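Local atomic coordinates of alpha-11 giardin (PDB entry 2II2), a protein that belongs to the annexin family, binds calcium and probably phospholipid, and is thought to take part in parasite attachment and cytoskeletal remodelling. Residues 75-87 and 108-120. Numbering follows the deposited sequence. Where two conformers were deposited one is given.
Sequences CNISARVNVIKKA and ERLKLAQAYKEKT. With SO4 (sulfate ion), chain B.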
ATOM      1  N   CYS A  75      11.862  -0.650   9.121  0.50  9.74           N
ATOM      2  CA  CYS A  75      12.390  -0.820   7.760  0.50 10.06           C
ATOM      3  C   CYS A  75      11.276  -1.313   6.828  0.50  9.55           C
ATOM      4  O   CYS A  75      10.408  -2.106   7.236  0.50 10.19           O
ATOM      5  CB  CYS A  75      13.588  -1.765   7.756  0.50 10.10           C
ATOM      6  SG  CYS A  75      15.014  -1.017   8.575  0.50 11.85           S
ATOM      7  N   ASN A  76      11.294  -0.841   5.579  1.00  9.64           N
ATOM      8  CA  ASN A  76      10.165  -1.043   4.683  1.00  9.90           C
ATOM      9  C   ASN A  76       9.877  -2.527   4.409  1.00  9.33           C
ATOM     10  O   ASN A  76       8.714  -2.941   4.368  1.00 10.15           O
ATOM     11  CB  ASN A  76      10.446  -0.288   3.393  1.00  9.67           C
ATOM     12  CG  ASN A  76       9.309  -0.360   2.437  1.00 10.95           C
ATOM     13  OD1 ASN A  76       9.319  -1.157   1.488  1.00 12.59           O
ATOM     14  ND2 ASN A  76       8.300   0.463   2.675  1.00 13.06           N
ATOM     15  N   ILE A  77      10.928  -3.332   4.215  1.00 10.05           N
ATOM     16  CA  ILE A  77      10.691  -4.731   3.888  1.00 10.00           C
ATOM     17  C   ILE A  77      10.094  -5.468   5.095  1.00  9.58           C
ATOM     18  O   ILE A  77       9.191  -6.276   4.940  1.00 10.94           O
ATOM     19  CB  ILE A  77      11.956  -5.415   3.305  1.00 11.13           C
ATOM     20  CG1 ILE A  77      12.350  -4.798   1.949  1.00 12.71           C
ATOM     21  CG2 ILE A  77      11.745  -6.918   3.201  1.00 11.60           C
ATOM     22  CD1 ILE A  77      11.270  -4.898   0.840  1.00 15.38           C
ATOM     23  N   SER A  78      10.598  -5.181   6.297  1.00 10.12           N
ATOM     24  CA  SER A  78      10.047  -5.758   7.513  1.00 10.92           C
ATOM     25  C   SER A  78       8.575  -5.392   7.681  1.00 10.39           C
ATOM     26  O   SER A  78       7.742  -6.241   8.002  1.00 11.06           O
ATOM     27  CB  SER A  78      10.847  -5.283   8.729  1.00 11.49           C
ATOM     28  OG  SER A  78      10.227  -5.638   9.932  1.00 13.95           O
ATOM     29  N   ALA A  79       8.259  -4.135   7.405  1.00  9.63           N
ATOM     30  CA  ALA A  79       6.878  -3.668   7.460  1.00 10.10           C
ATOM     31  C   ALA A  79       6.003  -4.477   6.498  1.00  9.76           C
ATOM     32  O   ALA A  79       4.902  -4.909   6.853  1.00 10.06           O
ATOM     33  CB  ALA A  79       6.810  -2.182   7.130  1.00 10.88           C
ATOM     34  N   ARG A  80       6.481  -4.677   5.274  1.00  9.69           N
ATOM     35  CA  ARG A  80       5.729  -5.462   4.292  1.00  9.56           C
ATOM     36  C   ARG A  80       5.501  -6.889   4.771  1.00  9.90           C
ATOM     37  O   ARG A  80       4.387  -7.422   4.612  1.00  9.69           O
ATOM     38  CB  ARG A  80       6.463  -5.482   2.958  1.00 10.27           C
ATOM     39  CG  ARG A  80       6.465  -4.141   2.216  1.00 11.15           C
ATOM     40  CD  ARG A  80       7.084  -4.318   0.858  1.00 12.91           C
ATOM     41  NE  ARG A  80       7.499  -3.029   0.304  1.00 13.91           N
ATOM     42  CZ  ARG A  80       7.022  -2.476  -0.812  1.00 14.47           C
ATOM     43  NH1 ARG A  80       6.088  -3.067  -1.556  1.00 14.79           N
ATOM     44  NH2 ARG A  80       7.497  -1.302  -1.186  1.00 13.33           N
ATOM     45  N   VAL A  81       6.536  -7.527   5.329  1.00 10.37           N
ATOM     46  CA  VAL A  81       6.358  -8.881   5.856  1.00 10.93           C
ATOM     47  C   VAL A  81       5.262  -8.892   6.931  1.00 10.90           C
ATOM     48  O   VAL A  81       4.362  -9.753   6.919  1.00 11.12           O
ATOM     49  CB  VAL A  81       7.686  -9.420   6.427  1.00 11.13           C
ATOM     50  CG1 VAL A  81       7.460 -10.710   7.231  1.00 12.19           C
ATOM     51  CG2 VAL A  81       8.699  -9.653   5.314  1.00 11.65           C
ATOM     52  N   ASN A  82       5.318  -7.929   7.842  1.00 11.30           N
ATOM     53  CA  ASN A  82       4.313  -7.866   8.911  1.00 11.47           C
ATOM     54  C   ASN A  82       2.900  -7.681   8.364  1.00 10.37           C
ATOM     55  O   ASN A  82       1.956  -8.314   8.827  1.00 10.62           O
ATOM     56  CB  ASN A  82       4.684  -6.812   9.960  1.00 12.35           C
ATOM     57  CG  ASN A  82       5.986  -7.152  10.653  1.00 15.92           C
ATOM     58  OD1 ASN A  82       6.423  -8.303  10.636  1.00 18.45           O
ATOM     59  ND2 ASN A  82       6.622  -6.158  11.223  1.00 17.89           N
ATOM     60  N   VAL A  83       2.756  -6.838   7.358  1.00  9.83           N
ATOM     61  CA  VAL A  83       1.458  -6.589   6.742  1.00  9.55           C
ATOM     62  C   VAL A  83       0.919  -7.879   6.107  1.00  8.86           C
ATOM     63  O   VAL A  83      -0.262  -8.195   6.264  1.00  8.61           O
ATOM     64  CB  VAL A  83       1.568  -5.460   5.686  1.00  9.29           C
ATOM     65  CG1 VAL A  83       0.308  -5.409   4.813  1.00 10.28           C
ATOM     66  CG2 VAL A  83       1.806  -4.109   6.370  1.00  9.53           C
ATOM     67  N   ILE A  84       1.748  -8.622   5.362  1.00  9.16           N
ATOM     68  CA  ILE A  84       1.273  -9.881   4.746  1.00 10.42           C
ATOM     69  C   ILE A  84       0.834 -10.867   5.806  1.00  9.48           C
ATOM     70  O   ILE A  84      -0.233 -11.474   5.696  1.00  9.89           O
ATOM     71  CB  ILE A  84       2.339 -10.568   3.851  1.00  9.97           C
ATOM     72  CG1 ILE A  84       2.666  -9.688   2.649  1.00 12.40           C
ATOM     73  CG2 ILE A  84       1.865 -11.958   3.381  1.00 12.18           C
ATOM     74  CD1 ILE A  84       1.507  -9.464   1.714  1.00 14.97           C
ATOM     75  N   LYS A  85       1.659 -11.054   6.833  1.00 10.21           N
ATOM     76  CA  LYS A  85       1.272 -11.998   7.889  1.00 11.59           C
ATOM     77  C   LYS A  85      -0.073 -11.631   8.540  1.00 10.98           C
ATOM     78  O   LYS A  85      -0.922 -12.499   8.731  1.00 12.00           O
ATOM     79  CB  LYS A  85       2.386 -12.156   8.927  1.00 12.36           C
ATOM     80  CG  LYS A  85       3.568 -13.009   8.444  1.00 15.59           C
ATOM     81  CD  LYS A  85       3.141 -14.410   7.978  1.00 20.21           C
ATOM     82  CE  LYS A  85       2.832 -15.328   9.156  1.00 20.78           C
ATOM     83  NZ  LYS A  85       2.708 -16.756   8.727  1.00 22.35           N
ATOM     84  N   LYS A  86      -0.273 -10.356   8.868  1.00 10.89           N
ATOM     85  CA  LYS A  86      -1.525  -9.928   9.464  1.00 10.43           C
ATOM     86  C   LYS A  86      -2.687 -10.147   8.497  1.00  9.77           C
ATOM     87  O   LYS A  86      -3.786 -10.570   8.893  1.00 10.29           O
ATOM     88  CB  LYS A  86      -1.450  -8.458   9.873  1.00 10.87           C
ATOM     89  CG  LYS A  86      -2.712  -7.961  10.499  1.00 13.41           C
ATOM     90  CD  LYS A  86      -2.685  -6.471  10.779  1.00 14.10           C
ATOM     91  CE  LYS A  86      -3.967  -6.084  11.520  1.00 16.18           C
ATOM     92  NZ  LYS A  86      -4.181  -4.624  11.635  1.00 19.09           N
ATOM     93  N   ALA A  87      -2.439  -9.840   7.234  1.00  8.76           N
ATOM     94  CA  ALA A  87      -3.479  -9.951   6.229  1.00  8.41           C
ATOM     95  C   ALA A  87      -3.960 -11.381   6.043  1.00  8.64           C
ATOM     96  O   ALA A  87      -5.095 -11.598   5.641  1.00  9.62           O
ATOM     97  CB  ALA A  87      -2.957  -9.419   4.903  1.00  9.06           C
ATOM     98  N   GLU A 108      12.097  -5.261  -5.005  1.00 11.41           N
ATOM     99  CA  GLU A 108      11.340  -5.221  -3.758  1.00 11.19           C
ATOM    100  C   GLU A 108      10.632  -6.546  -3.559  1.00 11.04           C
ATOM    101  O   GLU A 108      10.522  -7.040  -2.450  1.00 11.35           O
ATOM    102  CB  GLU A 108      10.330  -4.077  -3.740  1.00 11.13           C
ATOM    103  CG  GLU A 108      10.993  -2.718  -3.520  1.00 12.03           C
ATOM    104  CD  GLU A 108      10.075  -1.527  -3.778  1.00 12.83           C
ATOM    105  OE1 GLU A 108       9.104  -1.634  -4.548  1.00 12.51           O
ATOM    106  OE2 GLU A 108      10.369  -0.437  -3.246  1.00 16.56           O
ATOM    107  N   ARG A 109      10.146  -7.121  -4.656  1.00 10.74           N
ATOM    108  CA  ARG A 109       9.504  -8.424  -4.607  1.00 11.91           C
ATOM    109  C   ARG A 109      10.482  -9.504  -4.138  1.00 11.53           C
ATOM    110  O   ARG A 109      10.140 -10.334  -3.313  1.00 11.50           O
ATOM    111  CB  ARG A 109       8.938  -8.766  -5.991  1.00 12.90           C
ATOM    112  CG  ARG A 109       8.527 -10.205  -6.214  1.00 15.87           C
ATOM    113  CD  ARG A 109       7.868 -10.411  -7.561  1.00 15.65           C
ATOM    114  NE  ARG A 109       8.835 -10.411  -8.658  1.00 17.79           N
ATOM    115  CZ  ARG A 109       8.508 -10.602  -9.933  1.00 18.05           C
ATOM    116  NH1 ARG A 109       7.228 -10.823 -10.276  1.00 17.87           N
ATOM    117  NH2 ARG A 109       9.467 -10.587 -10.864  1.00 20.38           N
ATOM    118  N   LEU A 110      11.685  -9.507  -4.702  1.00 11.53           N
ATOM    119  CA  LEU A 110      12.707 -10.462  -4.293  1.00 11.54           C
ATOM    120  C   LEU A 110      13.111 -10.299  -2.819  1.00 11.54           C
ATOM    121  O   LEU A 110      13.194 -11.281  -2.070  1.00 12.35           O
ATOM    122  CB  LEU A 110      13.928 -10.328  -5.202  1.00 12.79           C
ATOM    123  CG  LEU A 110      15.099 -11.238  -4.832  1.00 14.05           C
ATOM    124  CD1 LEU A 110      14.757 -12.720  -4.955  1.00 15.94           C
ATOM    125  CD2 LEU A 110      16.308 -10.854  -5.638  1.00 16.72           C
ATOM    126  N   LYS A 111      13.316  -9.061  -2.392  1.00 11.61           N
ATOM    127  CA  LYS A 111      13.683  -8.818  -1.006  1.00 11.81           C
ATOM    128  C   LYS A 111      12.554  -9.220  -0.057  1.00 10.89           C
ATOM    129  O   LYS A 111      12.814  -9.742   1.022  1.00 10.71           O
ATOM    130  CB  LYS A 111      14.064  -7.356  -0.808  1.00 12.30           C
ATOM    131  CG  LYS A 111      15.384  -7.003  -1.456  1.00 16.17           C
ATOM    132  CD  LYS A 111      15.778  -5.580  -1.180  1.00 20.43           C
ATOM    133  CE  LYS A 111      17.291  -5.423  -1.242  1.00 23.64           C
ATOM    134  NZ  LYS A 111      17.840  -5.925  -2.531  1.00 25.87           N
ATOM    135  N   LEU A 112      11.301  -8.967  -0.434  1.00 10.72           N
ATOM    136  CA  LEU A 112      10.174  -9.405   0.381  1.00 11.74           C
ATOM    137  C   LEU A 112      10.174 -10.924   0.483  1.00 10.85           C
ATOM    138  O   LEU A 112      10.025 -11.465   1.561  1.00 11.88           O
ATOM    139  CB  LEU A 112       8.839  -8.918  -0.200  1.00 12.73           C
ATOM    140  CG  LEU A 112       7.574  -9.507   0.427  1.00 12.96           C
ATOM    141  CD1 LEU A 112       7.431  -9.069   1.898  1.00 15.35           C
ATOM    142  CD2 LEU A 112       6.330  -9.115  -0.353  1.00 13.55           C
ATOM    143  N   ALA A 113      10.342 -11.617  -0.642  1.00 11.29           N
ATOM    144  CA  ALA A 113      10.340 -13.089  -0.633  1.00 11.55           C
ATOM    145  C   ALA A 113      11.405 -13.620   0.323  1.00 11.05           C
ATOM    146  O   ALA A 113      11.148 -14.532   1.115  1.00 12.90           O
ATOM    147  CB  ALA A 113      10.572 -13.632  -2.049  1.00 12.01           C
ATOM    148  N   GLN A 114      12.580 -13.020   0.261  1.00 10.79           N
ATOM    149  CA  GLN A 114      13.692 -13.462   1.090  1.00 11.46           C
ATOM    150  C   GLN A 114      13.419 -13.216   2.555  1.00 11.41           C
ATOM    151  O   GLN A 114      13.639 -14.095   3.390  1.00 13.46           O
ATOM    152  CB  GLN A 114      14.981 -12.772   0.659  1.00 11.91           C
ATOM    153  CG  GLN A 114      15.459 -13.237  -0.705  1.00 13.11           C
ATOM    154  CD  GLN A 114      16.593 -12.387  -1.265  1.00 13.68           C
ATOM    155  OE1 GLN A 114      16.735 -11.204  -0.948  1.00 16.79           O
ATOM    156  NE2 GLN A 114      17.389 -12.988  -2.137  1.00 16.03           N
ATOM    157  N   ALA A 115      12.933 -12.022   2.880  1.00 11.31           N
ATOM    158  CA  ALA A 115      12.634 -11.665   4.258  1.00 11.34           C
ATOM    159  C   ALA A 115      11.497 -12.487   4.818  1.00 11.37           C
ATOM    160  O   ALA A 115      11.506 -12.843   6.010  1.00 12.57           O
ATOM    161  CB  ALA A 115      12.305 -10.197   4.377  1.00 10.98           C
ATOM    162  N   TYR A 116      10.493 -12.748   3.981  1.00 11.04           N
ATOM    163  CA  TYR A 116       9.351 -13.521   4.405  1.00 11.50           C
ATOM    164  C   TYR A 116       9.757 -14.960   4.741  1.00 12.41           C
ATOM    165  O   TYR A 116       9.296 -15.511   5.742  1.00 13.33           O
ATOM    166  CB  TYR A 116       8.265 -13.479   3.335  1.00 11.77           C
ATOM    167  CG  TYR A 116       6.997 -14.170   3.721  1.00 10.87           C
ATOM    168  CD1 TYR A 116       5.929 -13.458   4.292  1.00 11.84           C
ATOM    169  CD2 TYR A 116       6.848 -15.538   3.500  1.00 12.04           C
ATOM    170  CE1 TYR A 116       4.750 -14.107   4.646  1.00 12.43           C
ATOM    171  CE2 TYR A 116       5.684 -16.186   3.850  1.00 11.86           C
ATOM    172  CZ  TYR A 116       4.630 -15.475   4.408  1.00 11.41           C
ATOM    173  OH  TYR A 116       3.449 -16.099   4.733  1.00 13.54           O
ATOM    174  N   LYS A 117      10.589 -15.553   3.886  1.00 13.01           N
ATOM    175  CA  LYS A 117      11.123 -16.903   4.119  1.00 14.78           C
ATOM    176  C   LYS A 117      11.983 -16.942   5.386  1.00 15.69           C
ATOM    177  O   LYS A 117      11.864 -17.866   6.176  1.00 17.14           O
ATOM    178  CB  LYS A 117      11.935 -17.371   2.896  1.00 15.18           C
ATOM    179  CG  LYS A 117      12.655 -18.726   3.027  1.00 17.24           C
ATOM    180  CD  LYS A 117      11.740 -19.861   3.413  1.00 18.04           C
ATOM    181  CE  LYS A 117      12.465 -21.208   3.272  1.00 19.36           C
ATOM    182  NZ  LYS A 117      12.446 -21.756   1.886  1.00 21.00           N
ATOM    183  N   GLU A 118      12.829 -15.935   5.578  1.00 15.71           N
ATOM    184  CA  GLU A 118      13.680 -15.882   6.773  1.00 16.95           C
ATOM    185  C   GLU A 118      12.819 -15.759   8.032  1.00 17.18           C
ATOM    186  O   GLU A 118      13.109 -16.387   9.052  1.00 18.19           O
ATOM    187  CB  GLU A 118      14.690 -14.734   6.675  1.00 17.44           C
ATOM    188  CG  GLU A 118      15.608 -14.560   7.894  1.00 20.24           C
ATOM    189  CD  GLU A 118      16.570 -15.726   8.111  1.00 23.52           C
ATOM    190  OE1 GLU A 118      16.984 -16.372   7.118  1.00 26.86           O
ATOM    191  OE2 GLU A 118      16.923 -15.991   9.287  1.00 25.55           O
ATOM    192  N   LYS A 119      11.743 -14.973   7.962  1.00 17.27           N
ATOM    193  CA  LYS A 119      10.921 -14.716   9.144  1.00 17.61           C
ATOM    194  C   LYS A 119      10.007 -15.892   9.501  1.00 17.29           C
ATOM    195  O   LYS A 119       9.877 -16.272  10.673  1.00 18.58           O
ATOM    196  CB  LYS A 119      10.081 -13.447   8.956  1.00 17.93           C
ATOM    197  CG  LYS A 119       9.094 -13.193  10.092  1.00 20.30           C
ATOM    198  CD  LYS A 119       9.021 -11.721  10.469  1.00 22.32           C
ATOM    199  CE  LYS A 119       8.241 -11.500  11.765  1.00 23.85           C
ATOM    200  NZ  LYS A 119       8.782 -12.271  12.931  1.00 26.35           N
ATOM    201  N   THR A 120       9.358 -16.448   8.489  1.00 16.56           N
ATOM    202  CA  THR A 120       8.296 -17.426   8.685  1.00 16.26           C
ATOM    203  C   THR A 120       8.747 -18.864   8.493  1.00 17.01           C
ATOM    204  O   THR A 120       8.055 -19.780   8.930  1.00 17.98           O
ATOM    205  CB  THR A 120       7.096 -17.203   7.713  1.00 16.21           C
ATOM    206  OG1 THR A 120       7.466 -17.614   6.391  1.00 14.84           O
ATOM    207  CG2 THR A 120       6.648 -15.746   7.715  1.00 15.73           C
TER
HETATM  208  S   SO4 B 801      14.760   1.047   4.926  1.00 21.13           S
HETATM  209  O1  SO4 B 801      15.239   1.668   3.692  1.00 24.57           O
HETATM  210  O2  SO4 B 801      15.433   1.676   6.058  1.00 23.73           O
HETATM  211  O3  SO4 B 801      13.302   1.156   5.049  1.00 20.23           O
HETATM  212  O4  SO4 B 801      15.133  -0.373   4.908  1.00 22.00           O
HETATM  213  O   HOH W   1       7.059   0.124  -3.613  1.00 11.85           O
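Ile-77 and Val-81 of helix 76-87 press as knobs into holes on helix 108-120. The short helix axes come within 9.3 Å and cross at -64°. Ile-77 sits among Glu-108, Lys-111, Leu-112 and Ala-115. Its CG2 branch, anti to the backbone N, lies 3.5 Å from Ala-115 CB. Val-81 fills the next hole, formed by Leu-112, Ala-115, Tyr-116 and Lys-119. Its two methyls divide the work: CG2 meets Leu-112 CD1 at 3.7 Å, and CG1 lies against the aliphatic part of Lys-119. Farther along, Ile-84 CG2 reaches Tyr-116 CE1 at 3.8 Å. Thr-120 CG2 covers one face of this ring, over its centre. The Tyr-116 hydroxyl is hydrogen-bonded to Asp-127. Leu-124 of helix 124-131 and Val-100 of helix 94-102 also touch Ile-84 and Leu-112.

Toward solvent the contact is looser, where Lys-85 and Lys-119 are exposed. The bend at chi2 (-56°) brings Lys-85 CD to 3.7 Å from Tyr-116 OH. Lys-119 runs its methylenes past Val-81 CG1, and its CE comes near Asn-82 OD1.

At the end of the contact near Glu-108, Asn-76 OD1 takes two hydrogen bonds from Arg-80, from NE at 2.9 Å and from NH2 at 3.2 Å. Both nitrogens approach with the oxygen in the guanidinium plane, so the group's rotation is fixed. The salt bridge from Arg-80 NH2 to Glu-108 OE2 is long, 3.6 Å, and the oxygen lies well out of the guanidinium plane. One water also links NH2 to Glu-108 OE1, which accepts from Thr-105 N.

In this all-helical annexin the fit of apolar side chains probably carries the contact. Arg-80 is gripped within its own helix by Asn-76, and its charge probably adds only a weak pull toward Glu-108.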